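PDB 3LIF: putative diguanylate cyclase (GGDEF) with PAS/PAC domain from Rhodopseudomonas palustris, which probably senses an extracellular signal through its double PDC domain, the part crystallised here, and is predicted to make cyclic di-GMP from two GTP in its cytoplasmic part. Local coordinates for residues 104-115 against 128-136. Residues are numbered along the deposited sequence; the frame is centred on the assembly and turned at random.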
ATOM      1  N   HIS A 104       9.210 -10.421 -11.677  1.00 32.01           N
ATOM      2  CA  HIS A 104       9.000  -9.952 -13.013  1.00 32.32           C
ATOM      3  C   HIS A 104       9.817 -10.633 -14.063  1.00 33.60           C
ATOM      4  O   HIS A 104       9.415 -10.639 -15.239  1.00 34.12           O
ATOM      5  CB  HIS A 104       9.193  -8.455 -13.086  1.00 32.27           C
ATOM      6  CG  HIS A 104       8.128  -7.718 -12.346  1.00 32.93           C
ATOM      7  ND1 HIS A 104       8.399  -6.761 -11.385  1.00 34.83           N
ATOM      8  CD2 HIS A 104       6.788  -7.882 -12.344  1.00 30.22           C
ATOM      9  CE1 HIS A 104       7.270  -6.322 -10.860  1.00 32.60           C
ATOM     10  NE2 HIS A 104       6.279  -6.995 -11.417  1.00 35.41           N
ATOM     11  N   ARG A 105      10.995 -11.156 -13.690  1.00 34.68           N
ATOM     12  CA  ARG A 105      11.814 -11.823 -14.675  1.00 35.38           C
ATOM     13  C   ARG A 105      11.170 -13.170 -15.029  1.00 36.24           C
ATOM     14  O   ARG A 105      11.324 -13.679 -16.118  1.00 35.64           O
ATOM     15  CB  ARG A 105      13.216 -12.056 -14.160  1.00 36.39           C
ATOM     16  CG  ARG A 105      14.115 -12.755 -15.177  1.00 35.45           C
ATOM     17  CD  ARG A 105      15.485 -12.976 -14.652  1.00 33.34           C
ATOM     18  NE  ARG A 105      15.442 -13.743 -13.417  1.00 34.26           N
ATOM     19  CZ  ARG A 105      16.465 -13.866 -12.561  1.00 33.36           C
ATOM     20  NH1 ARG A 105      17.623 -13.246 -12.782  1.00 31.38           N
ATOM     21  NH2 ARG A 105      16.306 -14.579 -11.452  1.00 32.45           N
ATOM     22  N   ALA A 106      10.441 -13.739 -14.095  1.00 36.99           N
ATOM     23  CA  ALA A 106       9.847 -15.011 -14.340  1.00 38.74           C
ATOM     24  C   ALA A 106       8.464 -14.953 -15.009  1.00 40.26           C
ATOM     25  O   ALA A 106       8.091 -15.920 -15.641  1.00 41.82           O
ATOM     26  CB  ALA A 106       9.767 -15.784 -13.050  1.00 37.52           C
ATOM     27  N   ASN A 107       7.689 -13.873 -14.844  1.00 41.32           N
ATOM     28  CA  ASN A 107       6.293 -13.819 -15.326  1.00 41.80           C
ATOM     29  C   ASN A 107       6.029 -12.646 -16.226  1.00 42.22           C
ATOM     30  O   ASN A 107       6.311 -11.506 -15.860  1.00 41.71           O
ATOM     31  CB  ASN A 107       5.304 -13.700 -14.180  1.00 41.97           C
ATOM     32  CG  ASN A 107       5.590 -14.653 -13.064  1.00 44.46           C
ATOM     33  OD1 ASN A 107       6.494 -14.430 -12.256  1.00 50.09           O
ATOM     34  ND2 ASN A 107       4.806 -15.710 -12.978  1.00 45.54           N
ATOM     35  N   ASP A 108       5.470 -12.924 -17.397  1.00 43.37           N
ATOM     36  CA  ASP A 108       5.122 -11.866 -18.362  1.00 44.91           C
ATOM     37  C   ASP A 108       3.705 -11.411 -18.059  1.00 44.65           C
ATOM     38  O   ASP A 108       2.745 -11.979 -18.622  1.00 44.86           O
ATOM     39  CB  ASP A 108       5.116 -12.408 -19.804  1.00 44.91           C
ATOM     40  CG  ASP A 108       4.158 -13.619 -19.953  0.50 46.60           C
ATOM     41  OD1 ASP A 108       4.013 -14.398 -18.972  0.50 47.31           O
ATOM     42  OD2 ASP A 108       3.541 -13.788 -21.027  0.50 47.49           O
ATOM     43  N   ASP A 109       3.579 -10.406 -17.199  1.00 44.20           N
ATOM     44  CA  ASP A 109       2.292  -9.796 -16.911  1.00 44.32           C
ATOM     45  C   ASP A 109       2.378  -8.327 -16.481  1.00 43.89           C
ATOM     46  O   ASP A 109       3.462  -7.800 -16.186  1.00 44.57           O
ATOM     47  CB  ASP A 109       1.529 -10.612 -15.902  1.00 44.05           C
ATOM     48  CG  ASP A 109       2.045 -10.448 -14.514  1.00 47.75           C
ATOM     49  OD1 ASP A 109       2.021 -11.459 -13.769  1.00 51.20           O
ATOM     50  OD2 ASP A 109       2.445  -9.319 -14.142  1.00 51.03           O
ATOM     51  N   HIS A 110       1.234  -7.662 -16.455  1.00 42.49           N
ATOM     52  CA  HIS A 110       1.237  -6.229 -16.244  1.00 41.58           C
ATOM     53  C   HIS A 110       0.789  -5.767 -14.878  1.00 41.03           C
ATOM     54  O   HIS A 110       0.578  -4.597 -14.704  1.00 41.52           O
ATOM     55  CB  HIS A 110       0.397  -5.532 -17.327  1.00 42.12           C
ATOM     56  CG  HIS A 110       0.783  -5.946 -18.716  0.50 40.71           C
ATOM     57  ND1 HIS A 110       1.111  -5.042 -19.706  0.50 39.36           N
ATOM     58  CD2 HIS A 110       0.958  -7.175 -19.250  0.50 37.33           C
ATOM     59  CE1 HIS A 110       1.439  -5.701 -20.800  0.50 38.88           C
ATOM     60  NE2 HIS A 110       1.365  -6.995 -20.544  0.50 38.08           N
ATOM     61  N   THR A 111       0.679  -6.653 -13.904  1.00 39.79           N
ATOM     62  CA  THR A 111       0.241  -6.271 -12.579  1.00 38.87           C
ATOM     63  C   THR A 111       1.200  -5.316 -11.875  1.00 37.28           C
ATOM     64  O   THR A 111       2.368  -5.600 -11.819  1.00 37.44           O
ATOM     65  CB  THR A 111       0.189  -7.535 -11.703  1.00 40.27           C
ATOM     66  OG1 THR A 111      -0.885  -8.390 -12.149  1.00 42.09           O
ATOM     67  CG2 THR A 111       0.010  -7.170 -10.195  1.00 39.67           C
ATOM     68  N   LEU A 112       0.724  -4.204 -11.311  1.00 35.35           N
ATOM     69  CA  LEU A 112       1.510  -3.460 -10.342  1.00 33.05           C
ATOM     70  C   LEU A 112       1.787  -4.525  -9.284  1.00 32.10           C
ATOM     71  O   LEU A 112       0.865  -5.170  -8.878  1.00 33.05           O
ATOM     72  CB  LEU A 112       0.627  -2.461  -9.721  1.00 32.17           C
ATOM     73  CG  LEU A 112       1.054  -1.020  -9.702  1.00 33.88           C
ATOM     74  CD1 LEU A 112       0.556  -0.330  -8.391  1.00 28.82           C
ATOM     75  CD2 LEU A 112       2.532  -0.862  -9.869  1.00 32.34           C
ATOM     76  N   LEU A 113       3.017  -4.792  -8.869  1.00 30.68           N
ATOM     77  CA  LEU A 113       3.214  -5.847  -7.864  1.00 28.43           C
ATOM     78  C   LEU A 113       3.461  -5.115  -6.592  1.00 27.38           C
ATOM     79  O   LEU A 113       4.196  -4.079  -6.593  1.00 27.18           O
ATOM     80  CB  LEU A 113       4.437  -6.663  -8.164  1.00 28.01           C
ATOM     81  CG  LEU A 113       4.692  -8.078  -7.617  1.00 28.34           C
ATOM     82  CD1 LEU A 113       6.180  -8.117  -7.073  1.00 29.68           C
ATOM     83  CD2 LEU A 113       3.727  -8.693  -6.634  1.00 18.22           C
ATOM     84  N   ILE A 114       2.834  -5.592  -5.519  1.00 25.49           N
ATOM     85  CA  ILE A 114       3.073  -4.946  -4.223  1.00 25.23           C
ATOM     86  C   ILE A 114       3.901  -5.837  -3.358  1.00 24.58           C
ATOM     87  O   ILE A 114       3.576  -6.978  -3.180  1.00 25.63           O
ATOM     88  CB  ILE A 114       1.783  -4.604  -3.463  1.00 25.96           C
ATOM     89  CG1 ILE A 114       0.877  -3.728  -4.333  1.00 23.77           C
ATOM     90  CG2 ILE A 114       2.113  -3.953  -2.079  1.00 22.29           C
ATOM     91  CD1 ILE A 114      -0.447  -3.669  -3.812  1.00 22.37           C
ATOM     92  N   THR A 115       4.990  -5.324  -2.841  1.00 23.60           N
ATOM     93  CA  THR A 115       5.965  -6.178  -2.192  1.00 23.43           C
ATOM     94  C   THR A 115       6.374  -5.495  -0.910  1.00 23.29           C
ATOM     95  O   THR A 115       6.536  -4.263  -0.890  1.00 23.78           O
ATOM     96  CB  THR A 115       7.203  -6.251  -3.064  1.00 23.44           C
ATOM     97  OG1 THR A 115       6.870  -6.951  -4.263  1.00 23.46           O
ATOM     98  CG2 THR A 115       8.328  -6.944  -2.339  1.00 22.56           C
ATOM     99  N   PHE A 128       6.952  -0.548   2.023  1.00 23.72           N
ATOM    100  CA  PHE A 128       6.377  -1.346   0.959  1.00 23.44           C
ATOM    101  C   PHE A 128       6.633  -0.658  -0.382  1.00 22.96           C
ATOM    102  O   PHE A 128       6.859   0.566  -0.471  1.00 21.84           O
ATOM    103  CB  PHE A 128       4.877  -1.508   1.143  1.00 23.61           C
ATOM    104  CG  PHE A 128       4.526  -2.464   2.198  1.00 23.58           C
ATOM    105  CD1 PHE A 128       4.689  -2.114   3.525  1.00 20.92           C
ATOM    106  CD2 PHE A 128       4.071  -3.744   1.853  1.00 24.58           C
ATOM    107  CE1 PHE A 128       4.387  -3.016   4.517  1.00 24.75           C
ATOM    108  CE2 PHE A 128       3.749  -4.678   2.817  1.00 25.02           C
ATOM    109  CZ  PHE A 128       3.916  -4.323   4.168  1.00 27.74           C
ATOM    110  N   VAL A 129       6.515  -1.447  -1.432  1.00 22.47           N
ATOM    111  CA  VAL A 129       7.006  -1.020  -2.693  1.00 22.81           C
ATOM    112  C   VAL A 129       6.111  -1.609  -3.747  1.00 24.03           C
ATOM    113  O   VAL A 129       5.475  -2.663  -3.523  1.00 25.00           O
ATOM    114  CB  VAL A 129       8.464  -1.539  -2.822  1.00 22.49           C
ATOM    115  CG1 VAL A 129       8.685  -2.414  -4.055  1.00 19.89           C
ATOM    116  CG2 VAL A 129       9.393  -0.428  -2.698  1.00 20.58           C
ATOM    117  N   VAL A 130       6.118  -0.979  -4.914  1.00 24.31           N
ATOM    118  CA  VAL A 130       5.187  -1.314  -5.978  1.00 24.80           C
ATOM    119  C   VAL A 130       6.061  -1.396  -7.244  1.00 26.02           C
ATOM    120  O   VAL A 130       7.093  -0.653  -7.344  1.00 26.98           O
ATOM    121  CB  VAL A 130       4.169  -0.133  -6.031  1.00 25.34           C
ATOM    122  CG1 VAL A 130       4.621   1.016  -6.982  1.00 21.78           C
ATOM    123  CG2 VAL A 130       2.774  -0.595  -6.255  1.00 25.00           C
ATOM    124  N   SER A 131       5.744  -2.303  -8.180  1.00 25.42           N
ATOM    125  CA  SER A 131       6.682  -2.515  -9.279  1.00 25.56           C
ATOM    126  C   SER A 131       6.068  -3.090 -10.555  1.00 26.88           C
ATOM    127  O   SER A 131       5.063  -3.815 -10.523  1.00 25.44           O
ATOM    128  CB  SER A 131       7.863  -3.419  -8.803  1.00 25.46           C
ATOM    129  OG  SER A 131       7.496  -4.800  -8.706  1.00 24.15           O
ATOM    130  N   ARG A 132       6.714  -2.799 -11.686  1.00 28.31           N
ATOM    131  CA  ARG A 132       6.232  -3.286 -12.999  1.00 29.10           C
ATOM    132  C   ARG A 132       7.353  -3.859 -13.864  1.00 29.25           C
ATOM    133  O   ARG A 132       8.471  -3.315 -13.904  1.00 31.19           O
ATOM    134  CB  ARG A 132       5.362  -2.210 -13.744  1.00 28.80           C
ATOM    135  CG  ARG A 132       3.861  -2.528 -13.644  1.00 30.85           C
ATOM    136  CD  ARG A 132       2.871  -1.387 -14.049  1.00 43.16           C
ATOM    137  NE  ARG A 132       2.351  -1.654 -15.395  1.00 45.60           N
ATOM    138  CZ  ARG A 132       2.588  -2.823 -15.956  1.00 46.99           C
ATOM    139  NH1 ARG A 132       3.275  -3.721 -15.233  1.00 49.71           N
ATOM    140  NH2 ARG A 132       2.142  -3.104 -17.166  1.00 45.68           N
ATOM    141  N   ARG A 133       7.073  -4.954 -14.551  1.00 29.43           N
ATOM    142  CA  ARG A 133       8.011  -5.521 -15.527  1.00 29.83           C
ATOM    143  C   ARG A 133       8.331  -4.631 -16.732  1.00 31.05           C
ATOM    144  O   ARG A 133       7.399  -4.254 -17.447  1.00 32.71           O
ATOM    145  CB  ARG A 133       7.412  -6.776 -16.089  1.00 28.90           C
ATOM    146  CG  ARG A 133       8.274  -7.468 -17.089  1.00 30.29           C
ATOM    147  CD  ARG A 133       7.435  -8.433 -17.892  1.00 35.18           C
ATOM    148  NE  ARG A 133       8.014  -9.755 -17.820  1.00 41.75           N
ATOM    149  CZ  ARG A 133       8.496 -10.419 -18.863  1.00 41.30           C
ATOM    150  NH1 ARG A 133       8.439  -9.848 -20.081  1.00 39.39           N
ATOM    151  NH2 ARG A 133       9.039 -11.626 -18.657  1.00 35.27           N
ATOM    152  N   LEU A 134       9.616  -4.296 -16.970  1.00 31.59           N
ATOM    153  CA  LEU A 134      10.080  -3.627 -18.233  1.00 31.28           C
ATOM    154  C   LEU A 134      10.251  -4.596 -19.399  1.00 32.23           C
ATOM    155  O   LEU A 134      10.566  -5.781 -19.205  1.00 33.35           O
ATOM    156  CB  LEU A 134      11.399  -2.949 -18.018  1.00 29.79           C
ATOM    157  CG  LEU A 134      11.265  -1.935 -16.907  1.00 29.93           C
ATOM    158  CD1 LEU A 134      12.580  -1.226 -16.765  1.00 26.61           C
ATOM    159  CD2 LEU A 134      10.075  -0.959 -17.187  1.00 28.19           C
ATOM    160  N   GLU A 135      10.019  -4.117 -20.608  1.00 33.38           N
ATOM    161  CA  GLU A 135      10.070  -4.988 -21.773  1.00 34.64           C
ATOM    162  C   GLU A 135      10.673  -4.226 -22.950  1.00 36.50           C
ATOM    163  O   GLU A 135      10.646  -2.984 -23.016  1.00 35.91           O
ATOM    164  CB  GLU A 135       8.702  -5.580 -22.125  1.00 33.69           C
ATOM    165  CG  GLU A 135       8.343  -6.780 -21.273  0.50 32.77           C
ATOM    166  CD  GLU A 135       7.006  -7.422 -21.642  0.50 32.10           C
ATOM    167  OE1 GLU A 135       6.647  -8.398 -20.951  0.50 30.56           O
ATOM    168  OE2 GLU A 135       6.320  -6.959 -22.596  0.50 30.05           O
ATOM    169  N   THR A 136      11.269  -4.985 -23.868  1.00 38.67           N
ATOM    170  CA  THR A 136      11.714  -4.417 -25.152  1.00 39.35           C
ATOM    171  C   THR A 136      10.614  -4.663 -26.194  1.00 40.91           C
ATOM    172  O   THR A 136       9.720  -5.550 -26.016  1.00 40.93           O
ATOM    173  CB  THR A 136      12.999  -5.087 -25.629  1.00 38.75           C
ATOM    174  OG1 THR A 136      12.945  -6.499 -25.352  1.00 36.74           O
ATOM    175  CG2 THR A 136      14.137  -4.482 -24.936  1.00 37.38           C
TER
HETATM  176  O   HOH W   1       6.877  -4.783  -5.904  1.00 20.21           O
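R133 reaches the C-terminal end of helix 99-106, where its NE meets two backbone oxygens: it donates to H104 O at 3.1 Å, and weakly to N107 O. The side chain leaves the strand with CG anti to the backbone N (chi1 -179°) and bends at chi3, bringing one face of the guanidinium against D108 CA. At its edge lies E135, whose OE1 forms a salt bridge with R133 NH1. The H104 side chain runs past that of R133 in the opposite direction, CB beside CB at 3.9 Å; its ring lies with one face over the backbone at R132 and R133, R133 N being 3.6 Å above the ring plane, and stands 83° from the guanidinium plane.

R132 bends its chain toward the 107-112 loop and lays a guanidinium face against H110 O, at an angle too poor for a hydrogen bond. The H110 ring is inclined 46° to that plane. Long, weak ion pairs join R132 to D36 and D40 of helix 5-47. The loop holds an Asx turn, T111 N donating to D109 OD2.

Beyond it the strands pair antiparallel: L113 N bonds to S131 O and T115 N to V129 O, at 2.8 Å. On the L113, T115 and S131 face, one water joins L113 O, T115 OG1 and S131 OG; on the other, I114 CG1 meets V130 CG2 at 4.1 Å. This is the edge hairpin of the membrane-distal PDC domain's 2-1-5-4-3 antiparallel sheet, with the long N-terminal helix against its I114 face.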